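Local coordinates for YghZ aldo-keto reductase (Escherichia coli, PDB 3N6Q), which probably catalyses the NAD(P)H-dependent reduction of aldehydes or ketones, as a TIM-barrel member of the aldo-keto reductase family, at residues L42-F53 with F77-Y88; T223-T231 with S280-W288. One frame throughout, in Å; residues are numbered along the deposited sequence. Where two conformers were deposited one is given.

Contact 1 of 2, residues L42-F53 with F77-Y88; sequences LESQRAILRKAF and FGRLLREDFAAY. With MG (magnesium ion), chain J.
Leu80 of helix 77-84 is a knob in a hole made by Leu42, Gln45, Arg46 and Leu49 of helix 42-53, where the two axes cross at -62°. A branched, apolar leucine can serve both walls of that hole: CD1 meets Leu49 CD1 at 3.6 Å, while CD2 turns to Arg46. Arg46 runs past this knob because chi1 of 176° swings CG away from the backbone N. Its CB lies 3.9 Å from Leu80 CD2, and CG and CD pass beside Asp84 OD2. A bend at chi3 follows, and the guanidinium then lies with one face on Leu80 CD2, leaving its edge for acids. NE and NH2 turn back to Glu43 OE2; NH1 gives one bond to Asp84 OD2 (3.0 Å) and another to Glu83 OE1 (2.9 Å), which also takes NH2 (3.0 Å). The Glu83 carboxylate is nearly coplanar with the guanidinium, 10° apart, and its OE2 is modelled 1.8 Å from a magnesium ion, a doubtfully short bond. Arg50 grips Asp84 side-on, NE to OD2 (2.9 Å) and NH2 to OD1. The two arginines reach OD2 from opposite faces of the carboxylate, and a water bridging to Arg46 O adds a third donor, so the buried aspartate is well supplied. A methionine in place of Arg46 would probably leave Glu43 and Glu83 without their shared arginine and Asp84 OD2 with one charged donor, Arg50, beside the water. Farther along come rings: Phe85 points its edge at the face of Phe53 in an offset edge-to-face pair, and Phe53 CE2 lies 3.7 Å from Tyr88 CG, over that ring's face. This apolar seam, flanked by salt bridges from buried Asp84 to exposed Glu43 and Glu83, joins successive outer helices of a TIM barrel.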
loop_
_atom_site.group_PDB
_atom_site.type_symbol
_atom_site.label_atom_id
_atom_site.label_comp_id
_atom_site.label_asym_id
_atom_site.label_seq_id
_atom_site.Cartn_x
_atom_site.Cartn_y
_atom_site.Cartn_z
ATOM N N LEU B 42 -1.629 -26.990 -28.502
ATOM C CA LEU B 42 -1.448 -26.957 -27.066
ATOM C C LEU B 42 -0.972 -28.314 -26.511
ATOM O O LEU B 42 -0.288 -28.372 -25.469
ATOM C CB LEU B 42 -2.732 -26.481 -26.357
ATOM C CG LEU B 42 -2.587 -26.207 -24.880
ATOM C CD1 LEU B 42 -1.964 -24.806 -24.732
ATOM C CD2 LEU B 42 -3.971 -26.217 -24.215
ATOM N N GLU B 43 -1.287 -29.410 -27.205
ATOM C CA GLU B 43 -0.770 -30.703 -26.719
ATOM C C GLU B 43 0.750 -30.754 -26.709
ATOM O O GLU B 43 1.324 -31.340 -25.789
ATOM C CB GLU B 43 -1.321 -31.909 -27.499
ATOM C CG GLU B 43 -2.758 -32.272 -27.032
ATOM C CD GLU B 43 -2.904 -32.401 -25.495
ATOM O OE1 GLU B 43 -2.206 -33.218 -24.877
ATOM O OE2 GLU B 43 -3.753 -31.707 -24.893
ATOM N N SER B 44 1.380 -30.149 -27.717
ATOM C CA SER B 44 2.858 -30.066 -27.768
ATOM C C SER B 44 3.393 -29.235 -26.634
ATOM O O SER B 44 4.384 -29.599 -25.987
ATOM C CB SER B 44 3.308 -29.431 -29.082
ATOM O OG SER B 44 2.842 -30.216 -30.175
ATOM N N GLN B 45 2.779 -28.067 -26.422
ATOM C CA GLN B 45 3.120 -27.230 -25.258
ATOM C C GLN B 45 2.987 -27.984 -23.923
ATOM O O GLN B 45 3.811 -27.857 -23.018
ATOM C CB GLN B 45 2.241 -25.962 -25.278
ATOM C CG GLN B 45 2.275 -25.166 -26.571
ATOM C CD GLN B 45 1.400 -23.923 -26.431
ATOM O OE1 GLN B 45 1.259 -23.392 -25.322
ATOM N NE2 GLN B 45 0.807 -23.474 -27.514
ATOM N N ARG B 46 1.909 -28.755 -23.760
ATOM C CA ARG B 46 1.641 -29.388 -22.499
ATOM C C ARG B 46 2.754 -30.383 -22.181
ATOM O O ARG B 46 3.173 -30.498 -21.030
ATOM C CB ARG B 46 0.296 -30.186 -22.567
ATOM C CG ARG B 46 0.042 -30.940 -21.270
ATOM C CD ARG B 46 -1.199 -31.876 -21.387
ATOM N NE ARG B 46 -2.275 -31.246 -22.140
ATOM C CZ ARG B 46 -3.149 -30.401 -21.621
ATOM N NH1 ARG B 46 -3.065 -30.047 -20.330
ATOM N NH2 ARG B 46 -4.113 -29.920 -22.414
ATOM N N ALA B 47 3.188 -31.106 -23.194
ATOM C CA ALA B 47 4.224 -32.155 -23.019
ATOM C C ALA B 47 5.555 -31.529 -22.576
ATOM O O ALA B 47 6.257 -32.087 -21.660
ATOM C CB ALA B 47 4.408 -32.911 -24.294
ATOM N N ILE B 48 5.902 -30.404 -23.216
ATOM C CA ILE B 48 7.060 -29.596 -22.813
ATOM C C ILE B 48 7.016 -29.133 -21.354
ATOM O O ILE B 48 8.010 -29.317 -20.605
ATOM C CB ILE B 48 7.390 -28.438 -23.794
ATOM C CG1 ILE B 48 7.595 -28.940 -25.255
ATOM C CG2 ILE B 48 8.612 -27.639 -23.221
ATOM C CD1 ILE B 48 7.387 -27.901 -26.371
ATOM N N LEU B 49 5.924 -28.486 -20.895
ATOM C CA LEU B 49 5.889 -28.026 -19.498
ATOM C C LEU B 49 5.972 -29.155 -18.517
ATOM O O LEU B 49 6.557 -29.020 -17.391
ATOM C CB LEU B 49 4.614 -27.181 -19.196
ATOM C CG LEU B 49 4.480 -25.936 -20.104
ATOM C CD1 LEU B 49 3.194 -25.129 -19.735
ATOM C CD2 LEU B 49 5.679 -24.979 -19.898
ATOM N N ARG B 50 5.242 -30.233 -18.827
ATOM C CA ARG B 50 5.203 -31.331 -17.873
ATOM C C ARG B 50 6.578 -31.978 -17.740
ATOM O O ARG B 50 6.991 -32.328 -16.658
ATOM C CB ARG B 50 4.223 -32.425 -18.331
ATOM C CG ARG B 50 2.753 -31.994 -18.168
ATOM C CD ARG B 50 1.863 -33.190 -18.566
ATOM N NE ARG B 50 0.440 -32.945 -18.282
ATOM C CZ ARG B 50 -0.501 -33.891 -18.354
ATOM N NH1 ARG B 50 -0.169 -35.134 -18.722
ATOM N NH2 ARG B 50 -1.784 -33.585 -18.111
ATOM N N LYS B 51 7.225 -32.155 -18.866
ATOM C CA LYS B 51 8.575 -32.713 -18.857
ATOM C C LYS B 51 9.537 -31.795 -18.117
ATOM O O LYS B 51 10.299 -32.275 -17.225
ATOM C CB LYS B 51 9.058 -33.001 -20.288
ATOM C CG LYS B 51 10.551 -33.475 -20.400
ATOM C CD LYS B 51 10.719 -34.834 -19.665
ATOM C CE LYS B 51 9.946 -35.923 -20.392
ATOM N NZ LYS B 51 10.258 -37.302 -19.883
ATOM N N ALA B 52 9.482 -30.480 -18.425
ATOM C CA ALA B 52 10.317 -29.519 -17.701
ATOM C C ALA B 52 10.203 -29.689 -16.198
ATOM O O ALA B 52 11.211 -29.862 -15.485
ATOM C CB ALA B 52 9.962 -28.066 -18.109
ATOM N N PHE B 53 8.973 -29.673 -15.693
ATOM C CA PHE B 53 8.753 -29.728 -14.251
ATOM C C PHE B 53 9.154 -31.097 -13.660
ATOM O O PHE B 53 9.704 -31.148 -12.559
ATOM C CB PHE B 53 7.296 -29.408 -13.933
ATOM C CG PHE B 53 7.014 -29.201 -12.471
ATOM C CD1 PHE B 53 7.704 -28.225 -11.740
ATOM C CD2 PHE B 53 6.068 -29.998 -11.817
ATOM C CE1 PHE B 53 7.439 -28.006 -10.367
ATOM C CE2 PHE B 53 5.754 -29.756 -10.414
ATOM C CZ PHE B 53 6.434 -28.777 -9.707
ATOM N N PHE B 77 0.217 -20.582 -21.584
ATOM C CA PHE B 77 0.734 -20.919 -20.277
ATOM C C PHE B 77 -0.307 -20.812 -19.179
ATOM O O PHE B 77 -0.398 -21.679 -18.279
ATOM C CB PHE B 77 1.959 -20.024 -19.930
ATOM C CG PHE B 77 2.616 -20.367 -18.627
ATOM C CD1 PHE B 77 3.492 -21.463 -18.536
ATOM C CD2 PHE B 77 2.510 -19.502 -17.542
ATOM C CE1 PHE B 77 4.186 -21.742 -17.364
ATOM C CE2 PHE B 77 3.204 -19.767 -16.361
ATOM C CZ PHE B 77 4.039 -20.905 -16.274
ATOM N N GLY B 78 -1.064 -19.720 -19.162
ATOM C CA GLY B 78 -2.107 -19.630 -18.115
ATOM C C GLY B 78 -3.102 -20.802 -18.155
ATOM O O GLY B 78 -3.537 -21.287 -17.124
ATOM N N ARG B 79 -3.469 -21.226 -19.334
ATOM C CA ARG B 79 -4.433 -22.347 -19.459
ATOM C C ARG B 79 -3.818 -23.621 -18.906
ATOM O O ARG B 79 -4.477 -24.419 -18.201
ATOM C CB ARG B 79 -4.707 -22.575 -20.926
ATOM C CG ARG B 79 -5.516 -21.465 -21.593
ATOM C CD ARG B 79 -5.871 -21.872 -23.031
ATOM N NE ARG B 79 -6.835 -22.992 -23.057
ATOM C CZ ARG B 79 -7.220 -23.641 -24.161
ATOM N NH1 ARG B 79 -6.748 -23.290 -25.361
ATOM N NH2 ARG B 79 -8.090 -24.644 -24.071
ATOM N N LEU B 80 -2.568 -23.865 -19.301
ATOM C CA LEU B 80 -1.882 -25.095 -18.854
ATOM C C LEU B 80 -1.613 -25.075 -17.378
ATOM O O LEU B 80 -1.698 -26.149 -16.715
ATOM C CB LEU B 80 -0.612 -25.373 -19.674
ATOM C CG LEU B 80 -0.916 -25.653 -21.141
ATOM C CD1 LEU B 80 0.419 -25.679 -21.913
ATOM C CD2 LEU B 80 -1.633 -27.012 -21.274
ATOM N N LEU B 81 -1.351 -23.877 -16.807
ATOM C CA LEU B 81 -1.175 -23.746 -15.358
ATOM C C LEU B 81 -2.450 -24.166 -14.645
ATOM O O LEU B 81 -2.403 -24.889 -13.631
ATOM C CB LEU B 81 -0.864 -22.316 -14.939
ATOM C CG LEU B 81 0.476 -21.604 -14.975
ATOM C CD1 LEU B 81 0.320 -20.356 -14.009
ATOM C CD2 LEU B 81 1.593 -22.585 -14.495
ATOM N N ARG B 82 -3.588 -23.670 -15.143
ATOM C CA ARG B 82 -4.876 -24.013 -14.541
ATOM C C ARG B 82 -5.186 -25.495 -14.710
ATOM O O ARG B 82 -5.715 -26.121 -13.794
ATOM C CB ARG B 82 -6.026 -23.139 -15.095
ATOM C CG ARG B 82 -6.033 -21.733 -14.515
ATOM C CD ARG B 82 -7.161 -20.821 -15.087
ATOM N NE ARG B 82 -7.224 -20.817 -16.548
ATOM C CZ ARG B 82 -6.772 -19.829 -17.316
ATOM N NH1 ARG B 82 -6.242 -18.741 -16.787
ATOM N NH2 ARG B 82 -6.880 -19.918 -18.616
ATOM N N GLU B 83 -4.885 -26.066 -15.874
ATOM C CA GLU B 83 -5.241 -27.470 -16.150
ATOM C C GLU B 83 -4.337 -28.451 -15.389
ATOM O O GLU B 83 -4.832 -29.389 -14.728
ATOM C CB GLU B 83 -5.225 -27.801 -17.653
ATOM C CG GLU B 83 -6.495 -27.332 -18.448
ATOM C CD GLU B 83 -6.553 -27.867 -19.868
ATOM O OE1 GLU B 83 -5.624 -28.605 -20.238
ATOM O OE2 GLU B 83 -7.585 -27.649 -20.602
ATOM N N ASP B 84 -3.019 -28.181 -15.379
ATOM C CA ASP B 84 -2.043 -29.184 -14.913
ATOM C C ASP B 84 -1.253 -28.774 -13.670
ATOM O O ASP B 84 -0.605 -29.630 -13.039
ATOM C CB ASP B 84 -1.056 -29.488 -16.032
ATOM C CG ASP B 84 -1.658 -30.327 -17.153
ATOM O OD1 ASP B 84 -2.729 -30.964 -16.966
ATOM O OD2 ASP B 84 -0.999 -30.408 -18.207
ATOM N N PHE B 85 -1.211 -27.471 -13.366
ATOM C CA PHE B 85 -0.326 -26.997 -12.318
ATOM C C PHE B 85 -1.055 -26.263 -11.200
ATOM O O PHE B 85 -0.422 -25.598 -10.441
ATOM C CB PHE B 85 0.807 -26.105 -12.893
ATOM C CG PHE B 85 1.768 -26.831 -13.785
ATOM C CD1 PHE B 85 3.016 -27.216 -13.290
ATOM C CD2 PHE B 85 1.509 -26.978 -15.138
ATOM C CE1 PHE B 85 3.931 -27.839 -14.118
ATOM C CE2 PHE B 85 2.406 -27.582 -15.991
ATOM C CZ PHE B 85 3.620 -28.058 -15.466
ATOM N N ALA B 86 -2.357 -26.477 -11.039
ATOM C CA ALA B 86 -3.103 -25.837 -9.944
ATOM C C ALA B 86 -2.582 -26.153 -8.561
ATOM O O ALA B 86 -2.661 -25.316 -7.664
ATOM C CB ALA B 86 -4.610 -26.167 -10.036
ATOM N N ALA B 87 -2.037 -27.332 -8.343
ATOM C CA ALA B 87 -1.511 -27.609 -7.032
ATOM C C ALA B 87 -0.031 -27.215 -6.915
ATOM O O ALA B 87 0.564 -27.412 -5.855
ATOM C CB ALA B 87 -1.693 -29.082 -6.682
ATOM N N TYR B 88 0.569 -26.724 -8.003
ATOM C CA TYR B 88 2.051 -26.617 -8.014
ATOM C C TYR B 88 2.524 -25.175 -8.210
ATOM O O TYR B 88 3.724 -24.958 -8.417
ATOM C CB TYR B 88 2.660 -27.431 -9.157
ATOM C CG TYR B 88 2.455 -28.941 -9.023
ATOM C CD1 TYR B 88 2.886 -29.628 -7.880
ATOM C CD2 TYR B 88 1.878 -29.659 -10.065
ATOM C CE1 TYR B 88 2.684 -31.024 -7.756
ATOM C CE2 TYR B 88 1.677 -31.055 -9.962
ATOM C CZ TYR B 88 2.107 -31.719 -8.829
ATOM O OH TYR B 88 1.904 -33.086 -8.758
HETATM MG MG MG J . -8.070 -28.500 -22.150
HETATM O O HOH W 1 1.310 -28.674 -19.129
#

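Contact 2 of 2, residues T223-T231 with S280-W288; sequences TPLAQGLLT and SMAQMALSW
The turn-rich loop that follows strand 218-221 probably corresponds to the one that binds the nicotinamide cofactor in related aldo-keto reductases, so residues 223-231 may border that site; here the loop is backed by helix 281-288. Leu225 sets CD2 against both Ala285 CB (3.8 Å) and Leu286 CD2 (3.8 Å) and also meets Ala282. Alanines suit this side of the helix because their short side chains admit the loop. Pro224 CB rests on Leu286 CD2 at 3.7 Å, its ring stiffening the first of two type I turns. Leu230 sets CB on Ala285 CB and, in the conformer given here, CD2 also meets Met281 CE at 3.8 Å. No direct hydrogen bond joins the segments: Leu230 O receives a CA-H...O contact from Ala282 CA (3.2 Å), and one water donates to both Pro224 O and Ala285 O. The helix starts with a capping box, Gln283 N to Ser280 OG and Ser280 N to Gln283 OE1. Around this contact, the side chains of Pro224 and Leu286 both pack against Val298 and Ile300 of strand 297-300, Met281 packs on helix 261-276, and Leu225 and Ala282 touch helix 305-312.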
loop_
_atom_site.group_PDB
_atom_site.type_symbol
_atom_site.label_atom_id
_atom_site.label_comp_id
_atom_site.label_asym_id
_atom_site.label_seq_id
_atom_site.Cartn_x
_atom_site.Cartn_y
_atom_site.Cartn_z
ATOM N N THR B 223 19.426 -17.198 -24.995
ATOM C CA THR B 223 20.028 -17.808 -26.220
ATOM C C THR B 223 21.414 -18.462 -25.947
ATOM O O THR B 223 22.373 -18.195 -26.665
ATOM C CB THR B 223 20.209 -16.897 -27.442
ATOM O OG1 THR B 223 20.936 -15.693 -27.111
ATOM C CG2 THR B 223 18.810 -16.541 -28.053
ATOM N N PRO B 224 21.474 -19.285 -24.918
ATOM C CA PRO B 224 22.775 -19.981 -24.590
ATOM C C PRO B 224 23.227 -20.934 -25.692
ATOM O O PRO B 224 24.420 -21.302 -25.730
ATOM C CB PRO B 224 22.443 -20.752 -23.301
ATOM C CG PRO B 224 20.886 -21.134 -23.481
ATOM C CD PRO B 224 20.323 -19.823 -24.139
ATOM N N LEU B 225 22.307 -21.318 -26.593
ATOM C CA LEU B 225 22.664 -22.119 -27.785
ATOM C C LEU B 225 22.790 -21.334 -29.075
ATOM O O LEU B 225 22.978 -21.942 -30.149
ATOM C CB LEU B 225 21.721 -23.322 -27.953
ATOM C CG LEU B 225 21.649 -24.296 -26.770
ATOM C CD1 LEU B 225 20.704 -25.423 -27.127
ATOM C CD2 LEU B 225 23.069 -24.891 -26.455
ATOM N N ALA B 226 22.871 -19.998 -28.955
ATOM C CA ALA B 226 23.127 -19.100 -30.131
ATOM C C ALA B 226 22.177 -19.409 -31.273
ATOM O O ALA B 226 22.579 -19.490 -32.426
ATOM C CB ALA B 226 24.606 -19.128 -30.564
ATOM N N GLN B 227 20.905 -19.632 -30.910
ATOM C CA GLN B 227 19.829 -19.960 -31.837
ATOM C C GLN B 227 20.121 -21.092 -32.811
ATOM O O GLN B 227 19.830 -20.988 -34.004
ATOM C CB GLN B 227 19.409 -18.702 -32.599
ATOM C CG GLN B 227 18.892 -17.629 -31.669
ATOM C CD GLN B 227 18.475 -16.381 -32.434
ATOM O OE1 GLN B 227 17.377 -16.330 -33.003
ATOM N NE2 GLN B 227 19.365 -15.386 -32.479
ATOM N N GLY B 228 20.742 -22.157 -32.314
ATOM C CA GLY B 228 21.014 -23.322 -33.137
ATOM C C GLY B 228 22.438 -23.354 -33.619
ATOM O O GLY B 228 22.901 -24.391 -34.033
ATOM N N LEU B 229 23.166 -22.246 -33.564
ATOM C CA LEU B 229 24.563 -22.328 -34.014
ATOM C C LEU B 229 25.365 -23.307 -33.135
ATOM O O LEU B 229 26.306 -23.932 -33.597
ATOM C CB LEU B 229 25.251 -20.962 -34.034
ATOM C CG LEU B 229 24.722 -20.028 -35.123
ATOM C CD1 LEU B 229 25.457 -18.694 -34.998
ATOM C CD2 LEU B 229 24.992 -20.653 -36.471
ATOM N N LEU B 230 24.972 -23.456 -31.886
ATOM C CA LEU B 230 25.768 -24.312 -30.965
ATOM C C LEU B 230 25.080 -25.639 -30.681
ATOM O O LEU B 230 25.079 -26.120 -29.532
ATOM C CB LEU B 230 26.005 -23.538 -29.657
ATOM C CG LEU B 230 26.906 -22.315 -29.839
ATOM C CD1 LEU B 230 26.924 -21.426 -28.596
ATOM C CD2 LEU B 230 28.363 -22.784 -30.166
ATOM N N THR B 231 24.458 -26.198 -31.713
ATOM C CA THR B 231 23.802 -27.505 -31.632
ATOM C C THR B 231 24.286 -28.351 -32.818
ATOM O O THR B 231 25.166 -27.938 -33.575
ATOM C CB THR B 231 22.244 -27.411 -31.716
ATOM O OG1 THR B 231 21.874 -26.955 -33.029
ATOM C CG2 THR B 231 21.652 -26.516 -30.628
ATOM N N SER B 280 27.193 -33.817 -26.558
ATOM C CA SER B 280 26.800 -33.188 -27.805
ATOM C C SER B 280 27.338 -31.768 -27.805
ATOM O O SER B 280 27.654 -31.200 -26.773
ATOM C CB SER B 280 25.260 -33.094 -27.938
ATOM O OG SER B 280 24.740 -32.337 -26.851
ATOM N N MET B 281 27.301 -31.146 -28.960
ATOM C CA MET B 281 27.662 -29.742 -29.030
ATOM C C MET B 281 26.809 -28.864 -28.107
ATOM O O MET B 281 27.346 -28.005 -27.398
ATOM C CB MET B 281 27.628 -29.238 -30.472
ATOM C CG MET B 281 27.995 -27.775 -30.582
ATOM S SD MET B 281 29.729 -27.472 -30.180
ATOM C CE MET B 281 29.623 -26.136 -28.987
ATOM N N ALA B 282 25.500 -29.102 -28.070
ATOM C CA ALA B 282 24.595 -28.294 -27.200
ATOM C C ALA B 282 24.952 -28.486 -25.718
ATOM O O ALA B 282 24.999 -27.527 -24.950
ATOM C CB ALA B 282 23.115 -28.708 -27.456
ATOM N N GLN B 283 25.227 -29.728 -25.314
ATOM C CA GLN B 283 25.561 -29.971 -23.925
ATOM C C GLN B 283 26.862 -29.239 -23.595
ATOM O O GLN B 283 26.936 -28.596 -22.544
ATOM C CB GLN B 283 25.732 -31.469 -23.623
ATOM C CG GLN B 283 24.371 -32.213 -23.605
ATOM C CD GLN B 283 24.515 -33.703 -23.732
ATOM O OE1 GLN B 283 25.574 -34.207 -24.147
ATOM N NE2 GLN B 283 23.434 -34.431 -23.416
ATOM N N MET B 284 27.871 -29.319 -24.474
ATOM C CA MET B 284 29.149 -28.594 -24.159
ATOM C C MET B 284 28.903 -27.056 -24.033
ATOM O O MET B 284 29.489 -26.384 -23.191
ATOM C CB MET B 284 30.240 -28.812 -25.199
ATOM C CG MET B 284 31.593 -28.099 -24.680
ATOM S SD MET B 284 32.912 -28.526 -25.878
ATOM C CE MET B 284 32.528 -27.392 -27.251
ATOM N N ALA B 285 28.114 -26.508 -24.956
ATOM C CA ALA B 285 27.761 -25.072 -24.933
ATOM C C ALA B 285 27.091 -24.639 -23.594
ATOM O O ALA B 285 27.440 -23.595 -23.012
ATOM C CB ALA B 285 26.828 -24.729 -26.195
ATOM N N LEU B 286 26.156 -25.461 -23.081
ATOM C CA LEU B 286 25.530 -25.231 -21.811
ATOM C C LEU B 286 26.480 -25.445 -20.623
ATOM O O LEU B 286 26.484 -24.659 -19.676
ATOM C CB LEU B 286 24.296 -26.108 -21.638
ATOM C CG LEU B 286 23.230 -25.879 -22.717
ATOM C CD1 LEU B 286 22.055 -26.930 -22.495
ATOM C CD2 LEU B 286 22.761 -24.403 -22.708
ATOM N N SER B 287 27.300 -26.489 -20.690
ATOM C CA SER B 287 28.246 -26.748 -19.590
ATOM C C SER B 287 29.218 -25.582 -19.472
ATOM O O SER B 287 29.582 -25.170 -18.397
ATOM C CB SER B 287 29.028 -28.045 -19.896
ATOM O OG SER B 287 28.154 -29.173 -19.797
ATOM N N TRP B 288 29.626 -25.058 -20.614
ATOM C CA TRP B 288 30.552 -23.934 -20.636
ATOM C C TRP B 288 30.037 -22.710 -19.920
ATOM O O TRP B 288 30.739 -22.074 -19.164
ATOM C CB TRP B 288 30.955 -23.617 -22.070
ATOM C CG TRP B 288 32.026 -22.556 -22.159
ATOM C CD1 TRP B 288 33.404 -22.751 -22.303
ATOM C CD2 TRP B 288 31.807 -21.135 -22.206
ATOM N NE1 TRP B 288 34.041 -21.495 -22.386
ATOM C CE2 TRP B 288 33.085 -20.504 -22.296
ATOM C CE3 TRP B 288 30.656 -20.329 -22.130
ATOM C CZ2 TRP B 288 33.222 -19.114 -22.385
ATOM C CZ3 TRP B 288 30.797 -18.949 -22.176
ATOM C CH2 TRP B 288 32.079 -18.345 -22.292
HETATM O O HOH W 2 27.099 -21.288 -24.844
#

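Contacts 1 and 2 share no segment, their centres 25 Å apart and their nearest atoms about 13 Å. Contact 1 joins two helices on the outside of the barrel and is partly buried, so it can combine an apolar interior with a network of charges and a metal ion. Contact 2 is buried and sets a loop against a helix through small and branched apolar side chains; no salt bridge crosses it, and its water links two backbone carbonyls, whereas that of contact 1 joins a carbonyl to a carboxylate. Helix 305-312 borders both: Leu308 packs on Ile48 and Ala52, which do not touch across contact 1, and Gln307 and Asn311 meet Leu225 and Ala282.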